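Local coordinates for glycogen synthase (Cyanobacterium sp. CLg1, PDB 6GNF), which belongs to the glycogen and starch synthase family of glycosyltransferases, with two Rossmann-like domains facing each other across a cleft that holds ADP and a glycan, at residues 271-276 with 300-305. Residues are numbered along the deposited sequence; the frame is centred on the assembly and turned at random.
With AC1 (4,6-dideoxy-4-{[(1S,4R,5S,6S)-4,5,6-trihydroxy-3-(hydroxymethyl)cyclohex-2-en-1-yl]amino}-alpha-D-glucopyranose), chain D.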
loop_
_atom_site.group_PDB
_atom_site.type_symbol
_atom_site.label_atom_id
_atom_site.label_comp_id
_atom_site.label_asym_id
_atom_site.label_seq_id
_atom_site.Cartn_x
_atom_site.Cartn_y
_atom_site.Cartn_z
ATOM N N VAL A 271 5.301 1.717 8.197
ATOM C CA VAL A 271 5.950 0.760 7.311
ATOM C C VAL A 271 7.385 1.126 6.885
ATOM O O VAL A 271 7.949 0.491 5.993
ATOM C CB VAL A 271 5.052 0.455 6.097
ATOM C CG1 VAL A 271 3.805 -0.289 6.555
ATOM C CG2 VAL A 271 4.659 1.726 5.355
ATOM N N SER A 272 7.987 2.111 7.551
ATOM C CA SER A 272 9.441 2.342 7.494
ATOM C C SER A 272 9.855 3.349 8.577
ATOM O O SER A 272 9.080 4.256 8.904
ATOM C CB SER A 272 9.905 2.845 6.118
ATOM O OG SER A 272 9.628 4.212 5.939
ATOM N N PRO A 273 11.052 3.165 9.177
ATOM C CA PRO A 273 11.547 4.109 10.188
ATOM C C PRO A 273 11.634 5.549 9.691
ATOM O O PRO A 273 11.404 6.479 10.449
ATOM C CB PRO A 273 12.968 3.617 10.488
ATOM C CG PRO A 273 13.048 2.227 9.972
ATOM C CD PRO A 273 11.995 2.058 8.922
ATOM N N ASN A 274 12.029 5.742 8.441
ATOM C CA ASN A 274 12.197 7.102 7.931
ATOM C C ASN A 274 10.854 7.773 7.686
ATOM O O ASN A 274 10.735 8.983 7.863
ATOM C CB ASN A 274 13.061 7.127 6.660
ATOM C CG ASN A 274 13.406 8.539 6.220
ATOM O OD1 ASN A 274 13.954 9.322 6.990
ATOM N ND2 ASN A 274 13.062 8.881 4.987
ATOM N N PHE A 275 9.856 6.997 7.267
ATOM C CA PHE A 275 8.506 7.538 7.122
ATOM C C PHE A 275 7.938 7.957 8.476
ATOM O O PHE A 275 7.314 9.013 8.585
ATOM C CB PHE A 275 7.574 6.538 6.451
ATOM C CG PHE A 275 6.173 7.057 6.253
ATOM C CD1 PHE A 275 5.947 8.218 5.525
ATOM C CD2 PHE A 275 5.088 6.383 6.783
ATOM C CE1 PHE A 275 4.663 8.697 5.338
ATOM C CE2 PHE A 275 3.802 6.856 6.598
ATOM C CZ PHE A 275 3.589 8.013 5.873
ATOM N N ALA A 276 8.176 7.139 9.501
ATOM C CA ALA A 276 7.717 7.454 10.859
ATOM C C ALA A 276 8.301 8.795 11.295
ATOM O O ALA A 276 7.606 9.641 11.855
ATOM C CB ALA A 276 8.139 6.358 11.828
ATOM N N GLY A 300 8.476 2.798 13.061
ATOM C CA GLY A 300 8.462 2.271 11.712
ATOM C C GLY A 300 9.220 0.963 11.597
ATOM O O GLY A 300 10.272 0.782 12.212
ATOM N N ILE A 301 8.672 0.052 10.796
ATOM C CA ILE A 301 9.327 -1.205 10.446
ATOM C C ILE A 301 9.229 -1.368 8.939
ATOM O O ILE A 301 8.135 -1.445 8.399
ATOM C CB ILE A 301 8.647 -2.411 11.123
ATOM C CG1 ILE A 301 8.725 -2.276 12.642
ATOM C CG2 ILE A 301 9.306 -3.709 10.678
ATOM C CD1 ILE A 301 7.913 -3.314 13.382
ATOM N N THR A 302 10.375 -1.424 8.271
ATOM C CA THR A 302 10.423 -1.516 6.816
ATOM C C THR A 302 9.769 -2.798 6.315
ATOM O O THR A 302 10.137 -3.883 6.753
ATOM C CB THR A 302 11.885 -1.467 6.329
ATOM O OG1 THR A 302 12.477 -0.234 6.745
ATOM C CG2 THR A 302 11.982 -1.566 4.813
ATOM N N ASN A 303 8.848 -2.669 5.359
ATOM C CA ASN A 303 8.190 -3.834 4.769
ATOM C C ASN A 303 9.210 -4.750 4.123
ATOM O O ASN A 303 10.174 -4.277 3.528
ATOM C CB ASN A 303 7.194 -3.439 3.668
ATOM C CG ASN A 303 5.926 -2.808 4.198
ATOM O OD1 ASN A 303 5.542 -3.004 5.359
ATOM N ND2 ASN A 303 5.248 -2.059 3.335
ATOM N N GLY A 304 8.976 -6.052 4.232
ATOM C CA GLY A 304 9.625 -7.025 3.379
ATOM C C GLY A 304 8.672 -7.390 2.263
ATOM O O GLY A 304 7.695 -6.674 1.984
ATOM N N THR A 305 8.957 -8.506 1.610
ATOM C CA THR A 305 8.129 -8.989 0.526
ATOM C C THR A 305 8.278 -10.505 0.363
ATOM O O THR A 305 9.271 -11.093 0.780
ATOM C CB THR A 305 8.508 -8.275 -0.776
ATOM O OG1 THR A 305 7.597 -8.654 -1.811
ATOM C CG2 THR A 305 9.929 -8.623 -1.205
HETATM C C1 AC1 D . -4.748 2.067 -0.366
HETATM O O2 AC1 D . -4.787 2.498 2.031
HETATM C C2 AC1 D . -4.011 1.913 0.966
HETATM C C4A AC1 D . 3.310 1.273 1.001
HETATM C C3 AC1 D . -2.611 2.529 0.915
HETATM O O3 AC1 D . -1.950 2.171 2.133
HETATM C C4 AC1 D . -1.815 2.044 -0.317
HETATM N N4A AC1 D . -0.444 2.595 -0.427
HETATM C C5 AC1 D . -2.665 2.374 -1.554
HETATM O O5 AC1 D . -3.918 1.683 -1.472
HETATM C C6 AC1 D . -2.006 1.967 -2.862
HETATM C C1B AC1 D . 0.609 2.477 0.585
HETATM C C2B AC1 D . 1.932 3.225 0.246
HETATM O O2B AC1 D . 1.850 4.037 -0.921
HETATM C C3B AC1 D . 3.146 2.363 -0.017
HETATM O O3B AC1 D . 4.318 3.176 0.044
HETATM O O4 AC1 D . 4.356 0.424 0.517
HETATM C C5B AC1 D . 2.027 0.500 1.168
HETATM C C7B AC1 D . 0.836 1.027 0.934
HETATM C C6B AC1 D . 2.107 -0.908 1.667
HETATM O O6B AC1 D . 2.751 -0.859 2.942
#
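Val271 and Asn303 meet at the inner end of the contact, where the ends of strands 267-270 and 298-300 give way to loops lining the glycan pocket. The isopropyl group of Val271 crosses the carboxamide at a slant, with CB and CG1 against Asn303 OD1, CG1 at 3.4 Å. With CG anti to its carbonyl carbon (chi1 -73°), Asn303 brings the amide to the valine, and ND2 donates to O6B of the bound AC1 at 2.8 Å (N-H...O angle 143°). The same hydroxymethyl oxygen sits 3.8 Å from Val271 CG1.

Between the main chains the packing is close. Asn303 N reaches Val271 O in a weak, bent hydrogen bond of 3.3 Å (139°), and CA-H...O contacts accompany it, among them Thr302 CA to the same oxygen. At Gly300 the absence of a side chain lets CA come within 3.5 Å of Ser272 O, a carbonyl that also accepts Ala276 N in the first turn of helix 273-281. Ser272 is the N-cap: its OG accepts Phe275 N and is also hydrogen-bonded to Pro435 O.

The solvent side is held by a single close touch and no hydrogen bond: the exposed Pro273 ring crosses the Thr302 side chain at about a right angle, CD lying 3.2 Å from OG1. Helix 457-461 of the C-terminal domain touches both residues. The contact thus joins a largely carbonyl-mediated backbone junction to one hydrogen bond among several that AC1 receives, others coming from His201 and Glu434; Val271 against OD1 would leave ND2 facing the hydroxymethyl group.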